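Local structure of maleylacetate reductase (Agrobacterium tumefaciens, 3HL0) at residues R332-K336 with T337-D341; E272-P275 with N276-A279; T139-G143 with P144-P148. The protein probably catalyses the NADH-dependent reduction of maleylacetate to 3-oxoadipate in gamma-resorcylate breakdown, as a member of the iron-containing alcohol dehydrogenase family. One frame throughout, in Å; residues are numbered along the deposited sequence.

Contact 1: R332-K336 with T337-D341; sequences RPIEK and TAIRD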
loop_
_atom_site.group_PDB
_atom_site.type_symbol
_atom_site.label_atom_id
_atom_site.label_comp_id
_atom_site.label_asym_id
_atom_site.label_seq_id
_atom_site.Cartn_x
_atom_site.Cartn_y
_atom_site.Cartn_z
ATOM N N ARG A 332 26.286 19.539 7.241
ATOM C CA ARG A 332 25.700 20.582 8.085
ATOM C C ARG A 332 25.164 19.900 9.330
ATOM O O ARG A 332 24.336 18.978 9.226
ATOM C CB ARG A 332 24.540 21.274 7.360
ATOM C CG ARG A 332 23.859 22.331 8.208
ATOM C CD ARG A 332 22.927 23.127 7.330
ATOM N NE ARG A 332 22.166 24.078 8.129
ATOM C CZ ARG A 332 21.033 24.626 7.721
ATOM N NH1 ARG A 332 20.542 24.325 6.510
ATOM N NH2 ARG A 332 20.405 25.493 8.529
ATOM N N PRO A 333 25.607 20.340 10.525
ATOM C CA PRO A 333 25.177 19.602 11.709
ATOM C C PRO A 333 23.649 19.659 11.887
ATOM O O PRO A 333 22.999 20.660 11.536
ATOM C CB PRO A 333 25.879 20.324 12.876
ATOM C CG PRO A 333 27.113 20.919 12.208
ATOM C CD PRO A 333 26.693 21.310 10.806
ATOM N N ILE A 334 23.111 18.552 12.380
ATOM C CA ILE A 334 21.693 18.475 12.657
ATOM C C ILE A 334 21.428 19.330 13.910
ATOM O O ILE A 334 22.100 19.192 14.959
ATOM C CB ILE A 334 21.266 17.016 12.894
ATOM C CG1 ILE A 334 21.624 16.077 11.719
ATOM C CG2 ILE A 334 19.808 16.975 13.281
ATOM C CD1 ILE A 334 21.442 16.569 10.346
ATOM N N GLU A 335 20.489 20.255 13.777
ATOM C CA GLU A 335 20.162 21.170 14.846
ATOM C C GLU A 335 18.642 21.249 14.942
ATOM O O GLU A 335 17.970 21.428 13.921
ATOM C CB GLU A 335 20.780 22.513 14.565
ATOM C CG GLU A 335 20.736 23.429 15.795
ATOM C CD GLU A 335 19.398 24.142 15.924
ATOM O OE1 GLU A 335 18.994 24.766 14.905
ATOM O OE2 GLU A 335 18.778 24.073 17.042
ATOM N N LYS A 336 18.129 21.147 16.170
ATOM C CA LYS A 336 16.673 21.005 16.370
ATOM C C LYS A 336 15.852 22.112 15.696
ATOM O O LYS A 336 14.854 21.820 15.009
ATOM C CB LYS A 336 16.331 20.864 17.864
ATOM C CG LYS A 336 14.873 20.464 18.069
ATOM C CD LYS A 336 14.628 19.918 19.465
ATOM C CE LYS A 336 13.152 19.769 19.686
ATOM N NZ LYS A 336 12.843 19.606 21.141
ATOM N N THR A 337 16.189 23.383 15.899
ATOM C CA THR A 337 15.350 24.437 15.312
ATOM C C THR A 337 15.351 24.405 13.792
ATOM O O THR A 337 14.328 24.686 13.155
ATOM C CB THR A 337 15.656 25.856 15.853
ATOM O OG1 THR A 337 16.972 26.250 15.466
ATOM C CG2 THR A 337 15.494 25.903 17.401
ATOM N N ALA A 338 16.519 24.103 13.211
ATOM C CA ALA A 338 16.649 24.077 11.770
ATOM C C ALA A 338 15.911 22.859 11.178
ATOM O O ALA A 338 15.302 22.969 10.103
ATOM C CB ALA A 338 18.120 24.102 11.364
ATOM N N ILE A 339 15.922 21.755 11.912
ATOM C CA ILE A 339 15.133 20.563 11.508
ATOM C C ILE A 339 13.636 20.860 11.675
ATOM O O ILE A 339 12.805 20.475 10.832
ATOM C CB ILE A 339 15.553 19.296 12.280
ATOM C CG1 ILE A 339 17.014 18.920 11.916
ATOM C CG2 ILE A 339 14.584 18.158 12.018
ATOM C CD1 ILE A 339 17.276 18.691 10.369
ATOM N N ARG A 340 13.294 21.560 12.749
ATOM C CA ARG A 340 11.896 21.983 12.905
ATOM C C ARG A 340 11.412 22.861 11.742
ATOM O O ARG A 340 10.278 22.684 11.278
ATOM C CB ARG A 340 11.687 22.647 14.286
ATOM C CG ARG A 340 10.225 23.041 14.578
ATOM C CD ARG A 340 9.306 21.817 14.650
ATOM N NE ARG A 340 7.929 22.298 14.855
ATOM C CZ ARG A 340 7.147 22.721 13.892
ATOM N NH1 ARG A 340 7.560 22.673 12.616
ATOM N NH2 ARG A 340 5.911 23.170 14.184
ATOM N N ASP A 341 12.243 23.796 11.269
ATOM C CA ASP A 341 11.926 24.632 10.110
ATOM C C ASP A 341 11.767 23.753 8.847
ATOM O O ASP A 341 10.851 23.961 8.072
ATOM C CB ASP A 341 13.048 25.638 9.835
ATOM C CG ASP A 341 13.234 26.700 10.935
ATOM O OD1 ASP A 341 12.295 26.924 11.711
ATOM O OD2 ASP A 341 14.365 27.317 10.971
#

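Contact 2: E272-P275 with N276-A279; sequences EAAP and NLLA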
loop_
_atom_site.group_PDB
_atom_site.type_symbol
_atom_site.label_atom_id
_atom_site.label_comp_id
_atom_site.label_asym_id
_atom_site.label_seq_id
_atom_site.Cartn_x
_atom_site.Cartn_y
_atom_site.Cartn_z
ATOM N N GLU A 272 23.264 24.154 1.720
ATOM C CA GLU A 272 23.859 25.358 2.346
ATOM C C GLU A 272 25.322 25.078 2.729
ATOM O O GLU A 272 26.180 25.975 2.686
ATOM C CB GLU A 272 23.072 25.768 3.590
ATOM C CG GLU A 272 21.590 26.042 3.395
ATOM C CD GLU A 272 21.020 26.992 4.474
ATOM O OE1 GLU A 272 21.809 27.510 5.298
ATOM O OE2 GLU A 272 19.778 27.216 4.489
ATOM N N ALA A 273 25.639 23.832 3.075
ATOM C CA ALA A 273 26.991 23.428 3.511
ATOM C C ALA A 273 27.830 22.645 2.509
ATOM O O ALA A 273 29.058 22.559 2.664
ATOM C CB ALA A 273 26.892 22.631 4.819
ATOM N N ALA A 274 27.213 22.065 1.490
ATOM C CA ALA A 274 27.894 21.204 0.549
ATOM C C ALA A 274 27.627 21.629 -0.852
ATOM O O ALA A 274 27.282 20.825 -1.693
ATOM C CB ALA A 274 27.515 19.699 0.773
ATOM N N PRO A 275 27.802 22.938 -1.132
ATOM C CA PRO A 275 27.421 23.423 -2.438
ATOM C C PRO A 275 28.223 22.783 -3.602
ATOM O O PRO A 275 27.650 22.545 -4.668
ATOM C CB PRO A 275 27.689 24.938 -2.312
ATOM C CG PRO A 275 28.873 25.016 -1.459
ATOM C CD PRO A 275 28.525 23.966 -0.362
ATOM N N ASN A 276 29.520 22.498 -3.411
ATOM C CA ASN A 276 30.284 21.961 -4.500
ATOM C C ASN A 276 29.981 20.479 -4.707
ATOM O O ASN A 276 29.930 20.014 -5.827
ATOM C CB ASN A 276 31.781 22.149 -4.229
ATOM C CG ASN A 276 32.176 23.622 -4.201
ATOM O OD1 ASN A 276 31.687 24.428 -5.007
ATOM N ND2 ASN A 276 33.034 23.978 -3.269
ATOM N N LEU A 277 29.737 19.772 -3.618
ATOM C CA LEU A 277 29.467 18.324 -3.761
ATOM C C LEU A 277 28.108 18.102 -4.416
ATOM O O LEU A 277 27.945 17.119 -5.163
ATOM C CB LEU A 277 29.567 17.632 -2.415
ATOM C CG LEU A 277 30.979 17.653 -1.777
ATOM C CD1 LEU A 277 30.854 17.069 -0.377
ATOM C CD2 LEU A 277 31.939 16.846 -2.630
ATOM N N LEU A 278 27.155 19.013 -4.175
ATOM C CA LEU A 278 25.828 18.849 -4.804
ATOM C C LEU A 278 25.720 19.531 -6.163
ATOM O O LEU A 278 24.701 19.426 -6.829
ATOM C CB LEU A 278 24.732 19.332 -3.832
ATOM C CG LEU A 278 24.457 18.339 -2.706
ATOM C CD1 LEU A 278 23.717 19.017 -1.539
ATOM C CD2 LEU A 278 23.639 17.142 -3.232
ATOM N N ALA A 279 26.783 20.227 -6.598
ATOM C CA ALA A 279 26.732 20.908 -7.891
ATOM C C ALA A 279 26.350 20.013 -9.091
ATOM O O ALA A 279 25.584 20.462 -9.941
ATOM C CB ALA A 279 28.048 21.690 -8.163
#

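Contact 3: T139-G143 with P144-P148; sequences TTMRG and PEILP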
loop_
_atom_site.group_PDB
_atom_site.type_symbol
_atom_site.label_atom_id
_atom_site.label_comp_id
_atom_site.label_asym_id
_atom_site.label_seq_id
_atom_site.Cartn_x
_atom_site.Cartn_y
_atom_site.Cartn_z
ATOM N N THR A 139 13.441 -2.130 13.356
ATOM C CA THR A 139 14.871 -2.248 13.683
ATOM C C THR A 139 15.654 -2.298 12.379
ATOM O O THR A 139 15.076 -2.599 11.327
ATOM C CB THR A 139 15.186 -3.572 14.432
ATOM O OG1 THR A 139 15.037 -4.679 13.529
ATOM C CG2 THR A 139 14.252 -3.775 15.625
ATOM N N THR A 140 16.954 -2.005 12.438
ATOM C CA THR A 140 17.793 -2.042 11.235
ATOM C C THR A 140 19.120 -2.667 11.586
ATOM O O THR A 140 19.583 -2.539 12.712
ATOM C CB THR A 140 18.040 -0.648 10.619
ATOM O OG1 THR A 140 18.768 -0.813 9.385
ATOM C CG2 THR A 140 18.858 0.247 11.558
HETATM N N MSE A 141 19.712 -3.369 10.624
HETATM C CA MSE A 141 21.033 -3.965 10.776
HETATM C C MSE A 141 21.637 -4.105 9.396
HETATM O O MSE A 141 20.950 -3.908 8.396
HETATM C CB MSE A 141 20.934 -5.345 11.433
HETATM C CG MSE A 141 20.082 -6.339 10.654
HETATM SE SE MSE A 141 20.143 -8.092 11.498
HETATM C CE MSE A 141 21.942 -8.544 10.913
ATOM N N ARG A 142 22.917 -4.460 9.347
ATOM C CA ARG A 142 23.583 -4.690 8.094
ATOM C C ARG A 142 24.723 -5.674 8.269
ATOM O O ARG A 142 25.253 -5.846 9.382
ATOM C CB ARG A 142 24.072 -3.377 7.493
ATOM C CG ARG A 142 25.189 -2.739 8.272
ATOM C CD ARG A 142 26.073 -1.997 7.312
ATOM N NE ARG A 142 25.390 -0.830 6.806
ATOM C CZ ARG A 142 25.607 -0.280 5.610
ATOM N NH1 ARG A 142 26.491 -0.787 4.753
ATOM N NH2 ARG A 142 24.908 0.780 5.270
ATOM N N GLY A 143 25.083 -6.340 7.180
ATOM C CA GLY A 143 26.231 -7.235 7.194
ATOM C C GLY A 143 26.339 -8.007 5.902
ATOM O O GLY A 143 25.369 -8.071 5.139
ATOM N N PRO A 144 27.506 -8.633 5.657
ATOM C CA PRO A 144 27.760 -9.354 4.408
ATOM C C PRO A 144 26.808 -10.532 4.162
ATOM O O PRO A 144 26.524 -10.869 2.998
ATOM C CB PRO A 144 29.235 -9.806 4.537
ATOM C CG PRO A 144 29.614 -9.572 5.978
ATOM C CD PRO A 144 28.711 -8.491 6.488
ATOM N N GLU A 145 26.287 -11.117 5.236
ATOM C CA GLU A 145 25.320 -12.222 5.125
ATOM C C GLU A 145 23.934 -11.767 4.593
ATOM O O GLU A 145 23.061 -12.598 4.287
ATOM C CB GLU A 145 25.191 -12.979 6.461
ATOM C CG GLU A 145 24.452 -12.238 7.609
ATOM C CD GLU A 145 25.270 -11.132 8.328
ATOM O OE1 GLU A 145 26.470 -10.910 8.013
ATOM O OE2 GLU A 145 24.678 -10.471 9.227
ATOM N N ILE A 146 23.722 -10.458 4.490
ATOM C CA ILE A 146 22.424 -9.937 3.972
ATOM C C ILE A 146 22.504 -9.625 2.479
ATOM O O ILE A 146 21.480 -9.688 1.762
ATOM C CB ILE A 146 22.026 -8.677 4.783
ATOM C CG1 ILE A 146 21.797 -9.090 6.243
ATOM C CG2 ILE A 146 20.799 -7.944 4.171
ATOM C CD1 ILE A 146 21.732 -7.946 7.190
ATOM N N LEU A 147 23.689 -9.222 2.005
ATOM C CA LEU A 147 23.870 -8.813 0.593
ATOM C C LEU A 147 23.484 -9.932 -0.384
ATOM O O LEU A 147 24.074 -11.038 -0.319
ATOM C CB LEU A 147 25.309 -8.366 0.313
ATOM C CG LEU A 147 25.556 -7.778 -1.069
ATOM C CD1 LEU A 147 24.769 -6.470 -1.323
ATOM C CD2 LEU A 147 27.059 -7.564 -1.186
ATOM N N PRO A 148 22.489 -9.680 -1.274
ATOM C CA PRO A 148 22.124 -10.772 -2.208
ATOM C C PRO A 148 23.242 -11.186 -3.189
ATOM O O PRO A 148 23.994 -10.344 -3.695
ATOM C CB PRO A 148 20.901 -10.213 -2.974
ATOM C CG PRO A 148 20.305 -9.231 -1.980
ATOM C CD PRO A 148 21.501 -8.578 -1.303
#

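Contact 1: R332-K336 with T337-D341
Glu335 curls its carboxylate over Thr337 and Ala338 and so N-caps helix 336-348, the last helix of the C-terminal, all-helical part of this dehydrogenase. The close packing lies on the inner side of this helix start. There CG1 of Ile339 meets CG2 of Ile334 at 3.7 Å, the two branched chains crossing at a slant, and the same CG1 lies 3.4 Å from Glu335 O. Leu239, Tyr269 and Ala323 surround the buried Ile339, while Tyr269 OH also takes part in hydrogen bonds with Glu335 N and Pro333 O, tying the loop before the cap to helix 255-271.

The solvent side is held by polar bonds instead. With CG of Glu335 anti to its own N, a bend at chi2 (-84°) swings the carboxylate back over the first turn. Its OE1 takes the hydroxyl OG1 of Thr337 at 2.6 Å on the syn lone pair, and also Ala338 N at 3.1 Å, which comes from well above the carboxylate plane. The other oxygen, OE2, accepts Thr337 N at 2.9 Å, likewise from above the plane. The loose part is Arg332, whose extended chain brings NH2 only to within 3.9 Å of Ala338 CB; its main partners are the carbonyl and ring of Tyr269. Lys336 reaches away to a salt bridge with Glu321.

Two amides of the first turn, which have no preceding helical carbonyl to bond, are thus satisfied by one carboxylate, and the negative charge there would probably interact favourably with the helix dipole.

Contact 2: E272-P275 with N276-A279
Ala274 O accepts Leu278 N in an alpha-turn, closed by this main-chain i to i+4 bond in the linker between helix 255-271 and helix 279-285. At 3.1 Å the bond is fairly straight, with an N-H...O angle of 153°, and it draws the chain round Pro275 into the next helix. Along the second segment each residue uses this turn differently.

Asn276 comes first, directly after Pro275. That proline has no N-H to offer, and its ring suits the opening position of a helical turn. Asn276 itself is exposed, and its bond from CA to CB is directed away from Ala274 and Pro275.

Leu277 places its CB 4.3 Å from Ala274 CB, a light apolar touch, and then carries its branch off toward Tyr182 and Arg186. Leu278 is buried. CG lies anti to its own carbonyl carbon (chi1 -76°), which lays the chain alongside the acceptor: CB is 3.6 Å from Ala274 O and CD1 is 4.5 Å from Ala274 CB. Ile267 and Glu271 of helix 255-271, together with Tyr182, pack against this leucine, so the turn is closed onto the helix it has just left.

Ala279 opens the following helix. Its N gives a weak bond to Asn276 O, and its methyl CB rests 3.6 Å from Pro275 O.

Contact 3: T139-G143 with P144-P148
A type I beta turn, Gly143 to Ile146, follows the beta hairpin of strands 129-134 and 137-142 and turns the chain toward strand 150-153 of the nucleotide-binding, Rossmann-like domain. Pro144 and Glu145 occupy its two middle positions, and Ile146 N closes it by a bond to Gly143 O at 3.0 Å. The donor sits 47° above the carbonyl plane, yet the N-H points well at the oxygen (160°).

Packing within the turn comes from Ile146. Its CG1 is anti to the carbonyl carbon and CD1 reaches on across the strand end, 3.7 Å from Gly143 N and 3.9 Å from Arg142 CA. Leu130 of the partner strand and Lys104 of helix 97-110 enclose this buried side chain, whose nearest approach to the bound NAD is about 7 Å. Arg142 leaves on the other face of the strand and touches Ile129, one of the NAD-binding residues.

Glu145 folds back on the turn it helps to make. With chi1 at 72°, CG stands between the backbone N and the carbonyl carbon, and the bend at chi2 brings the carboxylate in beside Gly143, where the lack of a side chain allows the approach. A calcium ion lies about 5 Å from the Glu145 side chain, too far for direct coordination.

Met141, a selenomethionine, crosses Glu145 at about a right angle. It is modelled in two conformers, so its contacts are tentative; in one of them CE comes 3.8 Å from Ile146 CD1 and 3.7 Å from Glu145 OE2. More secure is the carboxylate above the glycine: Glu145 OE1 lies 3.6 Å from Gly143 C.

Contacts 1 and 2 are neighbours, with centres about 17 Å apart, and meet through Arg332. Its CB lies 3.7 Å from Ala273 CB, and its NH1 packs 3.4 Å from Glu272 CD; the two charged groups are paired at most weakly, at long range. The loop leading to the capped helix therefore rests on the linker after helix 255-271. Contact 3 belongs to the other domain. Its centre is about 30 Å from each of the other two, and its nearest atoms are about 16 Å from contact 1 and about 18 Å from contact 2. It alone borders the NAD and calcium sites, whereas contacts 1 and 2 shape a remote edge of the C-terminal helical domain.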